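Local coordinates for uncharacterized protein (PDB 4ZV9) that is of unknown function but, as a member of the dienelactone hydrolase family with an alpha/beta-hydrolase fold, probably hydrolyses an ester-like substrate, at residues Tyr16-Ser21 against His25-Gly30; Ala157-Val162 against Trp184-Ala189; Arg63-Ala68 against Leu225-Thr230. All blocks are in the same frame, centred on the assembly; numbering follows the deposited sequence.

Contact 1: residues Tyr16-Ser21 against His25-Gly30; sequences YITYPS and HGEVRG
Tyr16 and Arg29 meet flat on flat in a beta hairpin, on the side of the contact away from its turn; the hairpin's antiparallel strands 12-21 and 28-35 form one margin of the central sheet of this alpha/beta-hydrolase fold. The guanidinium of Arg29 lies over one face of the Tyr16 ring with the two planes only 14° apart, and NH2 sits above the middle of the ring; Arg29 CZ is 3.8 Å from the ring centroid, a cation-pi stack. Arg29 reaches this far because its CG stands anti to the backbone N (chi1 168°) and the chain then runs extended to NE. The phenol OH of Tyr16 hydrogen-bonds Glu59, which holds the outer end of the ring.

Tyr19 and Val28 pair on the other face of the hairpin, lying side by side and pointing the same way. The Tyr19 ring is placed by chi1 67°, with CG between the backbone N and carbonyl carbon, and so leans over its partner: the methine Val28 CB makes a CH-pi contact above the ring, offset toward its rim, 4.0 Å from the Tyr19 centroid. The methyl Val28 CG2 packs against Ser21 CB at 3.6 Å. Asp106 of helix 100-116 gathers the polar groups at this end, taking Tyr19 OH on its backbone O and Ser21 OG and His25 ND1 on its carboxylate.

Between these side chains, Ile17 pairs with Gly30 and Tyr19 with Val28 through two backbone hydrogen bonds each. Near the turn, Ser21 and Gly26 form a further hydrogen-bonded antiparallel pair, Gly26 having a positive phi. There Ser21 N gives a short bond of 2.6 Å to Gly26 O, in the carbonyl plane, while Gly26 N approaches Ser21 O at 3.0 Å from above its carbonyl plane.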
ATOM      1  N   TYR A  16     -15.791   0.523  -8.368  1.00 21.76           N
ATOM      2  CA  TYR A  16     -15.138   1.831  -8.252  1.00 21.35           C
ATOM      3  C   TYR A  16     -16.044   2.701  -7.427  1.00 22.07           C
ATOM      4  O   TYR A  16     -17.274   2.617  -7.530  1.00 21.41           O
ATOM      5  CB  TYR A  16     -14.874   2.461  -9.623  1.00 21.45           C
ATOM      6  CG  TYR A  16     -13.854   1.692 -10.415  1.00 20.90           C
ATOM      7  CD1 TYR A  16     -12.492   1.824 -10.145  1.00 20.62           C
ATOM      8  CD2 TYR A  16     -14.243   0.825 -11.427  1.00 21.58           C
ATOM      9  CE1 TYR A  16     -11.551   1.109 -10.864  1.00 21.03           C
ATOM     10  CE2 TYR A  16     -13.313   0.109 -12.149  1.00 21.97           C
ATOM     11  CZ  TYR A  16     -11.965   0.225 -11.835  1.00 23.00           C
ATOM     12  OH  TYR A  16     -11.065  -0.504 -12.549  1.00 23.07           O
ATOM     13  N   ILE A  17     -15.445   3.516  -6.572  1.00 23.20           N
ATOM     14  CA  ILE A  17     -16.185   4.425  -5.728  1.00 24.75           C
ATOM     15  C   ILE A  17     -15.493   5.766  -5.770  1.00 25.73           C
ATOM     16  O   ILE A  17     -14.423   5.903  -6.372  1.00 24.07           O
ATOM     17  CB  ILE A  17     -16.209   3.967  -4.250  1.00 26.59           C
ATOM     18  CG1 ILE A  17     -14.797   3.973  -3.638  1.00 25.33           C
ATOM     19  CG2 ILE A  17     -16.852   2.596  -4.117  1.00 27.81           C
ATOM     20  CD1 ILE A  17     -14.807   3.919  -2.121  1.00 24.04           C
ATOM     21  N   THR A  18     -16.100   6.749  -5.132  1.00 27.13           N
ATOM     22  CA  THR A  18     -15.427   8.026  -4.926  1.00 30.21           C
ATOM     23  C   THR A  18     -15.464   8.288  -3.426  1.00 29.48           C
ATOM     24  O   THR A  18     -16.386   7.847  -2.752  1.00 27.63           O
ATOM     25  CB  THR A  18     -16.073   9.198  -5.683  1.00 34.56           C
ATOM     26  OG1 THR A  18     -17.347   9.491  -5.125  1.00 38.26           O
ATOM     27  CG2 THR A  18     -16.242   8.875  -7.168  1.00 35.90           C
ATOM     28  N   TYR A  19     -14.463   8.998  -2.901  1.00 28.12           N
ATOM     29  CA  TYR A  19     -14.451   9.353  -1.482  1.00 28.16           C
ATOM     30  C   TYR A  19     -13.872  10.761  -1.348  1.00 29.17           C
ATOM     31  O   TYR A  19     -13.163  11.221  -2.244  1.00 28.74           O
ATOM     32  CB  TYR A  19     -13.637   8.322  -0.685  1.00 28.18           C
ATOM     33  CG  TYR A  19     -12.164   8.326  -1.008  1.00 28.09           C
ATOM     34  CD1 TYR A  19     -11.647   7.539  -2.035  1.00 26.62           C
ATOM     35  CD2 TYR A  19     -11.283   9.139  -0.302  1.00 28.10           C
ATOM     36  CE1 TYR A  19     -10.290   7.553  -2.330  1.00 26.09           C
ATOM     37  CE2 TYR A  19      -9.930   9.154  -0.599  1.00 27.27           C
ATOM     38  CZ  TYR A  19      -9.441   8.360  -1.609  1.00 26.04           C
ATOM     39  OH  TYR A  19      -8.108   8.403  -1.915  1.00 27.81           O
ATOM     40  N   PRO A  20     -14.172  11.454  -0.246  1.00 30.73           N
ATOM     41  CA  PRO A  20     -13.677  12.816  -0.116  1.00 31.57           C
ATOM     42  C   PRO A  20     -12.230  12.941   0.353  1.00 31.76           C
ATOM     43  O   PRO A  20     -11.784  12.209   1.248  1.00 31.56           O
ATOM     44  CB  PRO A  20     -14.640  13.440   0.901  1.00 33.72           C
ATOM     45  CG  PRO A  20     -15.067  12.296   1.751  1.00 34.03           C
ATOM     46  CD  PRO A  20     -15.058  11.075   0.871  1.00 32.13           C
ATOM     47  N   SER A  21     -11.520  13.891  -0.246  1.00 31.53           N
ATOM     48  CA  SER A  21     -10.148  14.223   0.134  1.00 31.09           C
ATOM     49  C   SER A  21     -10.076  15.746   0.142  1.00 33.02           C
ATOM     50  O   SER A  21      -9.570  16.352  -0.810  1.00 31.84           O
ATOM     51  CB  SER A  21      -9.154  13.621  -0.856  1.00 29.51           C
ATOM     52  OG  SER A  21      -7.817  13.933  -0.495  1.00 28.30           O
ATOM     53  N   HIS A  25      -7.362  16.116  -3.679  1.00 37.15           N
ATOM     54  CA  HIS A  25      -8.026  16.463  -4.937  1.00 39.01           C
ATOM     55  C   HIS A  25      -9.555  16.448  -4.886  1.00 39.01           C
ATOM     56  O   HIS A  25     -10.201  16.314  -5.915  1.00 41.88           O
ATOM     57  CB  HIS A  25      -7.489  15.565  -6.051  1.00 37.78           C
ATOM     58  CG  HIS A  25      -6.036  15.793  -6.335  1.00 38.97           C
ATOM     59  ND1 HIS A  25      -5.042  14.969  -5.846  1.00 38.47           N
ATOM     60  CD2 HIS A  25      -5.406  16.782  -7.015  1.00 39.96           C
ATOM     61  CE1 HIS A  25      -3.863  15.429  -6.233  1.00 39.66           C
ATOM     62  NE2 HIS A  25      -4.058  16.521  -6.956  1.00 40.38           N
ATOM     63  N   GLY A  26     -10.131  16.611  -3.696  1.00 37.53           N
ATOM     64  CA  GLY A  26     -11.586  16.653  -3.556  1.00 39.50           C
ATOM     65  C   GLY A  26     -12.245  15.281  -3.588  1.00 40.26           C
ATOM     66  O   GLY A  26     -12.033  14.485  -2.683  1.00 45.50           O
ATOM     67  N   GLU A  27     -13.057  14.998  -4.606  1.00 41.95           N
ATOM     68  CA  GLU A  27     -13.714  13.700  -4.700  1.00 41.69           C
ATOM     69  C   GLU A  27     -12.810  12.778  -5.488  1.00 39.84           C
ATOM     70  O   GLU A  27     -12.718  12.919  -6.696  1.00 48.89           O
ATOM     71  CB  GLU A  27     -15.073  13.783  -5.406  1.00 44.03           C
ATOM     72  CG  GLU A  27     -16.190  14.487  -4.644  1.00 50.64           C
ATOM     73  CD  GLU A  27     -16.401  13.923  -3.247  1.00 53.32           C
ATOM     74  OE1 GLU A  27     -16.577  12.697  -3.101  1.00 53.40           O
ATOM     75  OE2 GLU A  27     -16.393  14.710  -2.288  1.00 63.68           O
ATOM     76  N   VAL A  28     -12.210  11.802  -4.809  1.00 31.80           N
ATOM     77  CA  VAL A  28     -11.231  10.917  -5.408  1.00 28.77           C
ATOM     78  C   VAL A  28     -11.804   9.525  -5.721  1.00 28.37           C
ATOM     79  O   VAL A  28     -12.474   8.913  -4.894  1.00 28.33           O
ATOM     80  CB  VAL A  28     -10.030  10.739  -4.473  1.00 28.40           C
ATOM     81  CG1 VAL A  28      -8.973   9.832  -5.090  1.00 26.40           C
ATOM     82  CG2 VAL A  28      -9.420  12.097  -4.133  1.00 29.04           C
ATOM     83  N   ARG A  29     -11.496   9.033  -6.913  1.00 26.09           N
ATOM     84  CA  ARG A  29     -11.931   7.714  -7.355  1.00 25.91           C
ATOM     85  C   ARG A  29     -11.005   6.648  -6.785  1.00 23.77           C
ATOM     86  O   ARG A  29      -9.787   6.847  -6.722  1.00 25.54           O
ATOM     87  CB  ARG A  29     -11.875   7.686  -8.874  1.00 27.10           C
ATOM     88  CG  ARG A  29     -12.026   6.331  -9.551  1.00 29.19           C
ATOM     89  CD  ARG A  29     -12.007   6.534 -11.061  1.00 32.41           C
ATOM     90  NE  ARG A  29     -11.841   5.305 -11.838  1.00 33.66           N
ATOM     91  CZ  ARG A  29     -12.840   4.590 -12.361  1.00 32.51           C
ATOM     92  NH1 ARG A  29     -14.103   4.930 -12.168  1.00 33.71           N
ATOM     93  NH2 ARG A  29     -12.566   3.506 -13.072  1.00 32.10           N
ATOM     94  N   GLY A  30     -11.579   5.522  -6.385  1.00 21.76           N
ATOM     95  CA  GLY A  30     -10.819   4.397  -5.876  1.00 21.79           C
ATOM     96  C   GLY A  30     -11.469   3.065  -6.230  1.00 22.30           C
ATOM     97  O   GLY A  30     -12.674   3.003  -6.477  1.00 23.00           O
TER

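Contact 2: residues Ala157-Val162 against Trp184-Ala189; sequences APTADV and WPAYEA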
ATOM      1  N   ALA A 157      10.873   6.581   6.306  1.00 42.27           N
ATOM      2  CA  ALA A 157      10.271   7.699   7.024  1.00 39.88           C
ATOM      3  C   ALA A 157      11.408   8.654   7.386  1.00 45.91           C
ATOM      4  O   ALA A 157      12.541   8.210   7.548  1.00 43.68           O
ATOM      5  CB  ALA A 157       9.597   7.209   8.298  1.00 41.62           C
ATOM      6  N   PRO A 158      11.121   9.960   7.502  1.00 46.62           N
ATOM      7  CA  PRO A 158      12.154  10.894   7.941  1.00 47.32           C
ATOM      8  C   PRO A 158      12.642  10.530   9.360  1.00 49.80           C
ATOM      9  O   PRO A 158      11.819  10.304  10.253  1.00 48.07           O
ATOM     10  CB  PRO A 158      11.427  12.245   7.939  1.00 48.34           C
ATOM     11  CG  PRO A 158      10.286  12.078   7.010  1.00 48.43           C
ATOM     12  CD  PRO A 158       9.861  10.643   7.148  1.00 48.18           C
ATOM     13  N   THR A 159      13.957  10.497   9.569  1.00 50.81           N
ATOM     14  CA  THR A 159      14.513  10.066  10.847  1.00 50.45           C
ATOM     15  C   THR A 159      13.956  10.828  12.055  1.00 52.58           C
ATOM     16  O   THR A 159      13.657  10.218  13.083  1.00 50.26           O
ATOM     17  CB  THR A 159      16.054  10.172  10.870  1.00 52.50           C
ATOM     18  OG1 THR A 159      16.601   9.396   9.811  1.00 50.67           O
ATOM     19  CG2 THR A 159      16.620   9.680  12.198  1.00 52.79           C
ATOM     20  N   ALA A 160      13.809  12.147  11.939  1.00 54.17           N
ATOM     21  CA  ALA A 160      13.295  12.955  13.055  1.00 56.04           C
ATOM     22  C   ALA A 160      11.831  12.670  13.428  1.00 53.18           C
ATOM     23  O   ALA A 160      11.381  13.069  14.499  1.00 52.89           O
ATOM     24  CB  ALA A 160      13.477  14.434  12.756  1.00 59.03           C
ATOM     25  N   ASP A 161      11.096  11.975  12.565  1.00 50.96           N
ATOM     26  CA  ASP A 161       9.682  11.658  12.821  1.00 50.96           C
ATOM     27  C   ASP A 161       9.428  10.244  13.318  1.00 46.07           C
ATOM     28  O   ASP A 161       8.277   9.883  13.618  1.00 42.23           O
ATOM     29  CB  ASP A 161       8.889  11.815  11.528  1.00 56.62           C
ATOM     30  CG  ASP A 161       8.866  13.228  11.022  1.00 63.34           C
ATOM     31  OD1 ASP A 161       8.649  14.155  11.822  1.00 66.61           O
ATOM     32  OD2 ASP A 161       9.021  13.400   9.798  1.00 79.82           O
ATOM     33  N   VAL A 162      10.478   9.434  13.402  1.00 43.86           N
ATOM     34  CA  VAL A 162      10.324   8.020  13.752  1.00 42.68           C
ATOM     35  C   VAL A 162       9.669   7.807  15.123  1.00 42.15           C
ATOM     36  O   VAL A 162       8.863   6.883  15.278  1.00 43.20           O
ATOM     37  CB  VAL A 162      11.661   7.270  13.607  1.00 43.52           C
ATOM     38  CG1 VAL A 162      11.581   5.854  14.149  1.00 44.97           C
ATOM     39  CG2 VAL A 162      12.064   7.233  12.143  1.00 42.13           C
ATOM     40  N   TRP A 184      18.069   2.800   4.636  1.00 57.18           N
ATOM     41  CA  TRP A 184      17.573   1.842   5.627  1.00 54.59           C
ATOM     42  C   TRP A 184      18.325   1.859   6.967  1.00 53.46           C
ATOM     43  O   TRP A 184      17.690   1.913   8.016  1.00 48.95           O
ATOM     44  CB  TRP A 184      17.459   0.432   5.033  1.00 54.53           C
ATOM     45  CG  TRP A 184      17.154  -0.652   6.030  1.00 55.74           C
ATOM     46  CD1 TRP A 184      17.871  -1.795   6.223  1.00 60.05           C
ATOM     47  CD2 TRP A 184      16.090  -0.679   7.005  1.00 54.20           C
ATOM     48  NE1 TRP A 184      17.313  -2.542   7.235  1.00 59.11           N
ATOM     49  CE2 TRP A 184      16.222  -1.883   7.733  1.00 55.07           C
ATOM     50  CE3 TRP A 184      15.040   0.191   7.330  1.00 52.54           C
ATOM     51  CZ2 TRP A 184      15.348  -2.241   8.770  1.00 53.30           C
ATOM     52  CZ3 TRP A 184      14.159  -0.171   8.358  1.00 48.98           C
ATOM     53  CH2 TRP A 184      14.323  -1.376   9.061  1.00 52.65           C
ATOM     54  N   PRO A 185      19.673   1.830   6.951  1.00 54.03           N
ATOM     55  CA  PRO A 185      20.349   1.805   8.240  1.00 54.31           C
ATOM     56  C   PRO A 185      19.960   2.941   9.196  1.00 53.45           C
ATOM     57  O   PRO A 185      19.817   2.702  10.395  1.00 59.65           O
ATOM     58  CB  PRO A 185      21.842   1.870   7.854  1.00 57.15           C
ATOM     59  CG  PRO A 185      21.900   1.210   6.516  1.00 56.60           C
ATOM     60  CD  PRO A 185      20.602   1.577   5.833  1.00 57.13           C
ATOM     61  N   ALA A 186      19.815   4.162   8.691  1.00 50.90           N
ATOM     62  CA  ALA A 186      19.423   5.278   9.550  1.00 51.42           C
ATOM     63  C   ALA A 186      17.999   5.071  10.085  1.00 48.88           C
ATOM     64  O   ALA A 186      17.707   5.368  11.235  1.00 49.51           O
ATOM     65  CB  ALA A 186      19.522   6.601   8.801  1.00 52.11           C
ATOM     66  N   TYR A 187      17.122   4.538   9.242  1.00 48.27           N
ATOM     67  CA  TYR A 187      15.739   4.280   9.638  1.00 45.13           C
ATOM     68  C   TYR A 187      15.699   3.185  10.697  1.00 45.24           C
ATOM     69  O   TYR A 187      15.056   3.336  11.742  1.00 42.28           O
ATOM     70  CB  TYR A 187      14.917   3.911   8.397  1.00 43.49           C
ATOM     71  CG  TYR A 187      13.408   3.817   8.568  1.00 42.47           C
ATOM     72  CD1 TYR A 187      12.736   4.468   9.606  1.00 44.06           C
ATOM     73  CD2 TYR A 187      12.639   3.201   7.595  1.00 43.17           C
ATOM     74  CE1 TYR A 187      11.348   4.395   9.722  1.00 42.88           C
ATOM     75  CE2 TYR A 187      11.259   3.143   7.695  1.00 43.66           C
ATOM     76  CZ  TYR A 187      10.617   3.741   8.757  1.00 40.14           C
ATOM     77  OH  TYR A 187       9.243   3.691   8.833  1.00 36.91           O
ATOM     78  N   GLU A 188      16.438   2.103  10.458  1.00 48.89           N
ATOM     79  CA  GLU A 188      16.479   1.011  11.417  1.00 51.72           C
ATOM     80  C   GLU A 188      17.024   1.467  12.761  1.00 52.04           C
ATOM     81  O   GLU A 188      16.489   1.091  13.808  1.00 51.08           O
ATOM     82  CB  GLU A 188      17.285  -0.186  10.910  1.00 55.11           C
ATOM     83  CG  GLU A 188      17.116  -1.378  11.835  1.00 58.32           C
ATOM     84  CD  GLU A 188      17.638  -2.686  11.287  1.00 65.21           C
ATOM     85  OE1 GLU A 188      18.576  -2.668  10.461  1.00 73.16           O
ATOM     86  OE2 GLU A 188      17.155  -3.744  11.761  1.00 71.57           O
ATOM     87  N   ALA A 189      18.092   2.257  12.741  1.00 55.74           N
ATOM     88  CA  ALA A 189      18.703   2.730  13.984  1.00 57.71           C
ATOM     89  C   ALA A 189      17.707   3.562  14.789  1.00 57.48           C
ATOM     90  O   ALA A 189      17.643   3.438  16.018  1.00 57.35           O
ATOM     91  CB  ALA A 189      19.973   3.527  13.700  1.00 59.66           C
TER
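The Tyr187 ring has the backbone of Ala157 over one face and a valine methyl at its edge. Ala157 N stands 3.7 Å above the ring plane, offset toward the rim, and this buried amide nitrogen has no hydrogen-bond partner in the model. The methyl of the same residue also packs on the ring, with Ala157 CB 3.6 Å from Tyr187 CE1. Val162 CG2 arrives near the ring plane instead, 3.8 Å from Tyr187 CE1, and the two side chains cross at a slant. The ring reaches both residues because a chi1 of -171° carries it off helix 184-193 toward the loop.

In the alpha/beta-hydrolase fold such helices flank the central strands; here helix 184-193 links strands 169-174 and 198-203, and the contact holds it against the loop that leads from strand 148-151 into strand 169-174. Leu169 and Leu171 of that strand also touch Tyr187, so the ring is wedged between loop and strand. Its hydroxyl extends past Ala157 to hydrogen-bond Asn137 of helix 132-142, while Val141 of the same helix packs on Ala157. At the neighbouring Ala186, on the more exposed side, the fit is looser: Thr159 OG1 comes no nearer to Ala186 CB than 4.2 Å.

Contact 3: residues Arg63-Ala68 against Leu225-Thr230; sequences RRVAKA and LAWQRT
Trp227 spans the gap between two helices whose backbones stay well apart: the nearest CA atoms, those of Arg64 and Trp227, are 9.7 Å from each other. Turned directly away from its own backbone N (chi1 -167°), the indole projects from helix 220-237 and presents its six-membered ring to helix 56-67. Val65 meets it in the ring plane. Val65 CG2 touches the outer edge at Trp227 CH2, 3.8 Å away, and the two side chains cross at about a right angle, so the valine butts against the rim of the indole and does not lie on it.

Arg64 uses only the root of its side chain here. Arg64 CB packs 3.9 Å from Trp227 CZ2, coming at the ring obliquely, while the rest of the chain runs on extended to a polar cluster. There its guanidinium makes salt bridges with Asp60 and Asp213 and a hydrogen bond with Asn2, and these two carboxylates and the amide fix its rotation.

The remaining link is polar and passes through water. Trp227 NE1 points its N-H in the ring plane at water 1, 3.1 Å away, and the water is also 2.8 Å from Arg64 O, within hydrogen-bonding reach. Arg64 O also receives the backbone N-H of Ala68, so the water joins a carbonyl already used within its own helix. The buried indole nitrogen thus has a partner although no direct hydrogen bond crosses between the segments.

One aromatic side chain, with a water beside it, here joins the C-terminal helix to a helix following strand 42-48, two of the helices that pack around the central sheet in the alpha/beta-hydrolase fold.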
ATOM      1  N   ARG A  63      -7.536  -7.060  -5.130  1.00 18.48           N
ATOM      2  CA  ARG A  63      -8.326  -8.280  -5.118  1.00 20.64           C
ATOM      3  C   ARG A  63      -7.667  -9.384  -4.274  1.00 22.43           C
ATOM      4  O   ARG A  63      -8.365 -10.112  -3.566  1.00 20.70           O
ATOM      5  CB  ARG A  63      -8.614  -8.774  -6.528  1.00 22.92           C
ATOM      6  CG  ARG A  63      -9.505  -7.838  -7.335  1.00 21.70           C
ATOM      7  CD  ARG A  63      -9.981  -8.486  -8.634  1.00 22.45           C
ATOM      8  NE  ARG A  63      -8.901  -8.767  -9.572  1.00 23.04           N
ATOM      9  CZ  ARG A  63      -8.441  -7.925 -10.489  1.00 22.24           C
ATOM     10  NH1 ARG A  63      -8.916  -6.684 -10.599  1.00 23.31           N
ATOM     11  NH2 ARG A  63      -7.467  -8.315 -11.297  1.00 23.67           N
ATOM     12  N   ARG A  64      -6.338  -9.475  -4.297  1.00 21.98           N
ATOM     13  CA  ARG A  64      -5.626 -10.460  -3.449  1.00 23.71           C
ATOM     14  C   ARG A  64      -5.858 -10.170  -1.962  1.00 23.20           C
ATOM     15  O   ARG A  64      -6.009 -11.089  -1.169  1.00 26.57           O
ATOM     16  CB  ARG A  64      -4.132 -10.465  -3.720  1.00 23.39           C
ATOM     17  CG  ARG A  64      -3.771 -10.781  -5.167  1.00 25.42           C
ATOM     18  CD  ARG A  64      -2.269 -10.707  -5.388  1.00 26.50           C
ATOM     19  NE  ARG A  64      -1.967 -10.465  -6.786  1.00 27.19           N
ATOM     20  CZ  ARG A  64      -0.749 -10.360  -7.291  1.00 29.94           C
ATOM     21  NH1 ARG A  64       0.321 -10.541  -6.517  1.00 29.64           N
ATOM     22  NH2 ARG A  64      -0.603 -10.105  -8.593  1.00 29.99           N
ATOM     23  N   VAL A  65      -5.884  -8.894  -1.602  1.00 21.66           N
ATOM     24  CA  VAL A  65      -6.171  -8.498  -0.241  1.00 23.40           C
ATOM     25  C   VAL A  65      -7.582  -8.918   0.174  1.00 23.17           C
ATOM     26  O   VAL A  65      -7.793  -9.416   1.289  1.00 22.77           O
ATOM     27  CB  VAL A  65      -5.981  -6.975  -0.043  1.00 22.18           C
ATOM     28  CG1 VAL A  65      -6.448  -6.543   1.338  1.00 21.46           C
ATOM     29  CG2 VAL A  65      -4.510  -6.614  -0.240  1.00 22.42           C
ATOM     30  N   ALA A  66      -8.551  -8.704  -0.703  1.00 23.05           N
ATOM     31  CA  ALA A  66      -9.920  -9.106  -0.413  1.00 24.86           C
ATOM     32  C   ALA A  66     -10.044 -10.629  -0.323  1.00 25.78           C
ATOM     33  O   ALA A  66     -10.824 -11.135   0.478  1.00 24.63           O
ATOM     34  CB  ALA A  66     -10.890  -8.541  -1.451  1.00 24.87           C
ATOM     35  N   LYS A  67      -9.318 -11.358  -1.165  1.00 27.24           N
ATOM     36  CA  LYS A  67      -9.317 -12.835  -1.082  1.00 31.26           C
ATOM     37  C   LYS A  67      -8.798 -13.299   0.268  1.00 29.61           C
ATOM     38  O   LYS A  67      -9.206 -14.338   0.752  1.00 31.64           O
ATOM     39  CB  LYS A  67      -8.441 -13.461  -2.169  1.00 33.79           C
ATOM     40  CG  LYS A  67      -9.065 -13.441  -3.546  1.00 38.79           C
ATOM     41  CD  LYS A  67     -10.024 -14.595  -3.758  1.00 41.14           C
ATOM     42  CE  LYS A  67      -9.275 -15.893  -3.998  1.00 40.33           C
ATOM     43  NZ  LYS A  67     -10.222 -16.904  -4.531  1.00 41.61           N
ATOM     44  N   ALA A  68      -7.878 -12.531   0.853  1.00 27.66           N
ATOM     45  CA  ALA A  68      -7.323 -12.865   2.160  1.00 30.47           C
ATOM     46  C   ALA A  68      -8.277 -12.509   3.306  1.00 28.58           C
ATOM     47  O   ALA A  68      -7.976 -12.802   4.456  1.00 31.65           O
ATOM     48  CB  ALA A  68      -5.966 -12.194   2.352  1.00 31.03           C
ATOM     49  N   LEU A 225       7.017 -15.096  -1.071  1.00 37.67           N
ATOM     50  CA  LEU A 225       7.480 -15.078   0.320  1.00 38.49           C
ATOM     51  C   LEU A 225       7.113 -13.768   1.004  1.00 35.64           C
ATOM     52  O   LEU A 225       6.576 -13.757   2.113  1.00 36.38           O
ATOM     53  CB  LEU A 225       8.989 -15.298   0.382  1.00 41.30           C
ATOM     54  CG  LEU A 225       9.634 -15.322   1.773  1.00 43.36           C
ATOM     55  CD1 LEU A 225       9.038 -16.398   2.671  1.00 44.32           C
ATOM     56  CD2 LEU A 225      11.137 -15.548   1.614  1.00 45.50           C
ATOM     57  N   ALA A 226       7.372 -12.651   0.334  1.00 35.52           N
ATOM     58  CA  ALA A 226       6.990 -11.340   0.872  1.00 32.73           C
ATOM     59  C   ALA A 226       5.476 -11.248   1.105  1.00 33.47           C
ATOM     60  O   ALA A 226       5.016 -10.678   2.114  1.00 30.61           O
ATOM     61  CB  ALA A 226       7.452 -10.229  -0.045  1.00 31.69           C
ATOM     62  N   TRP A 227       4.691 -11.805   0.184  1.00 32.64           N
ATOM     63  CA  TRP A 227       3.249 -11.724   0.335  1.00 35.05           C
ATOM     64  C   TRP A 227       2.771 -12.575   1.516  1.00 36.90           C
ATOM     65  O   TRP A 227       1.887 -12.159   2.249  1.00 34.93           O
ATOM     66  CB  TRP A 227       2.516 -12.110  -0.944  1.00 33.28           C
ATOM     67  CG  TRP A 227       1.072 -11.728  -0.902  1.00 33.23           C
ATOM     68  CD1 TRP A 227       0.007 -12.566  -0.878  1.00 34.32           C
ATOM     69  CD2 TRP A 227       0.535 -10.391  -0.855  1.00 30.52           C
ATOM     70  NE1 TRP A 227      -1.168 -11.843  -0.857  1.00 32.64           N
ATOM     71  CE2 TRP A 227      -0.866 -10.507  -0.838  1.00 30.31           C
ATOM     72  CE3 TRP A 227       1.109  -9.118  -0.843  1.00 29.47           C
ATOM     73  CZ2 TRP A 227      -1.713  -9.391  -0.796  1.00 29.48           C
ATOM     74  CZ3 TRP A 227       0.281  -8.013  -0.819  1.00 29.92           C
ATOM     75  CH2 TRP A 227      -1.125  -8.155  -0.804  1.00 30.32           C
ATOM     76  N   GLN A 228       3.345 -13.762   1.676  1.00 39.71           N
ATOM     77  CA  GLN A 228       2.970 -14.630   2.794  1.00 41.11           C
ATOM     78  C   GLN A 228       3.242 -13.921   4.094  1.00 38.49           C
ATOM     79  O   GLN A 228       2.408 -13.940   4.992  1.00 35.37           O
ATOM     80  CB  GLN A 228       3.775 -15.921   2.771  1.00 48.52           C
ATOM     81  CG  GLN A 228       3.448 -16.930   3.876  1.00 55.02           C
ATOM     82  CD  GLN A 228       4.368 -18.147   3.860  1.00 68.99           C
ATOM     83  OE1 GLN A 228       5.530 -18.076   3.439  1.00 76.45           O
ATOM     84  NE2 GLN A 228       3.854 -19.271   4.335  1.00 77.12           N
ATOM     85  N   ARG A 229       4.404 -13.288   4.193  1.00 37.52           N
ATOM     86  CA  ARG A 229       4.743 -12.518   5.386  1.00 38.57           C
ATOM     87  C   ARG A 229       3.765 -11.358   5.613  1.00 33.40           C
ATOM     88  O   ARG A 229       3.379 -11.067   6.749  1.00 33.30           O
ATOM     89  CB  ARG A 229       6.174 -12.002   5.299  1.00 40.82           C
ATOM     90  CG  ARG A 229       7.208 -13.086   5.534  1.00 42.88           C
ATOM     91  CD  ARG A 229       8.573 -12.620   5.071  1.00 46.08           C
ATOM     92  NE  ARG A 229       9.624 -13.574   5.421  1.00 49.30           N
ATOM     93  CZ  ARG A 229      10.844 -13.576   4.897  1.00 50.48           C
ATOM     94  NH1 ARG A 229      11.186 -12.697   3.955  1.00 48.95           N
ATOM     95  NH2 ARG A 229      11.728 -14.479   5.308  1.00 54.81           N
ATOM     96  N   THR A 230       3.373 -10.709   4.535  1.00 30.14           N
ATOM     97  CA  THR A 230       2.397  -9.610   4.591  1.00 27.99           C
ATOM     98  C   THR A 230       1.020 -10.070   5.121  1.00 28.24           C
ATOM     99  O   THR A 230       0.457  -9.450   6.016  1.00 28.10           O
ATOM    100  CB  THR A 230       2.266  -8.958   3.221  1.00 26.56           C
ATOM    101  OG1 THR A 230       3.544  -8.467   2.814  1.00 24.96           O
ATOM    102  CG2 THR A 230       1.256  -7.806   3.247  1.00 26.52           C
TER
HETATM  103  O   HOH W   1      -4.034 -13.010  -1.023  1.00 34.16           O

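From the N terminus, contact 1 closes first and over the shortest loop, three residues at the turn of the hairpin 12-21/28-35 on the sheet's margin. The chain then enters helix 56-67, where contact 3 opens; it closes only at helix 220-237, after 156 intervening residues that hold much of the fold. Contact 2 falls wholly within that span, joining the loop after strand 148-151 to helix 184-193 over 21 residues. No two contacts cross or touch. Contacts 1 and 3 come within about 7 Å at their nearest atoms, whereas the centres of contacts 1 and 2 lie 31 Å apart, the former at the 12-21 edge of the six-stranded sheet and the latter beside strand 169-174.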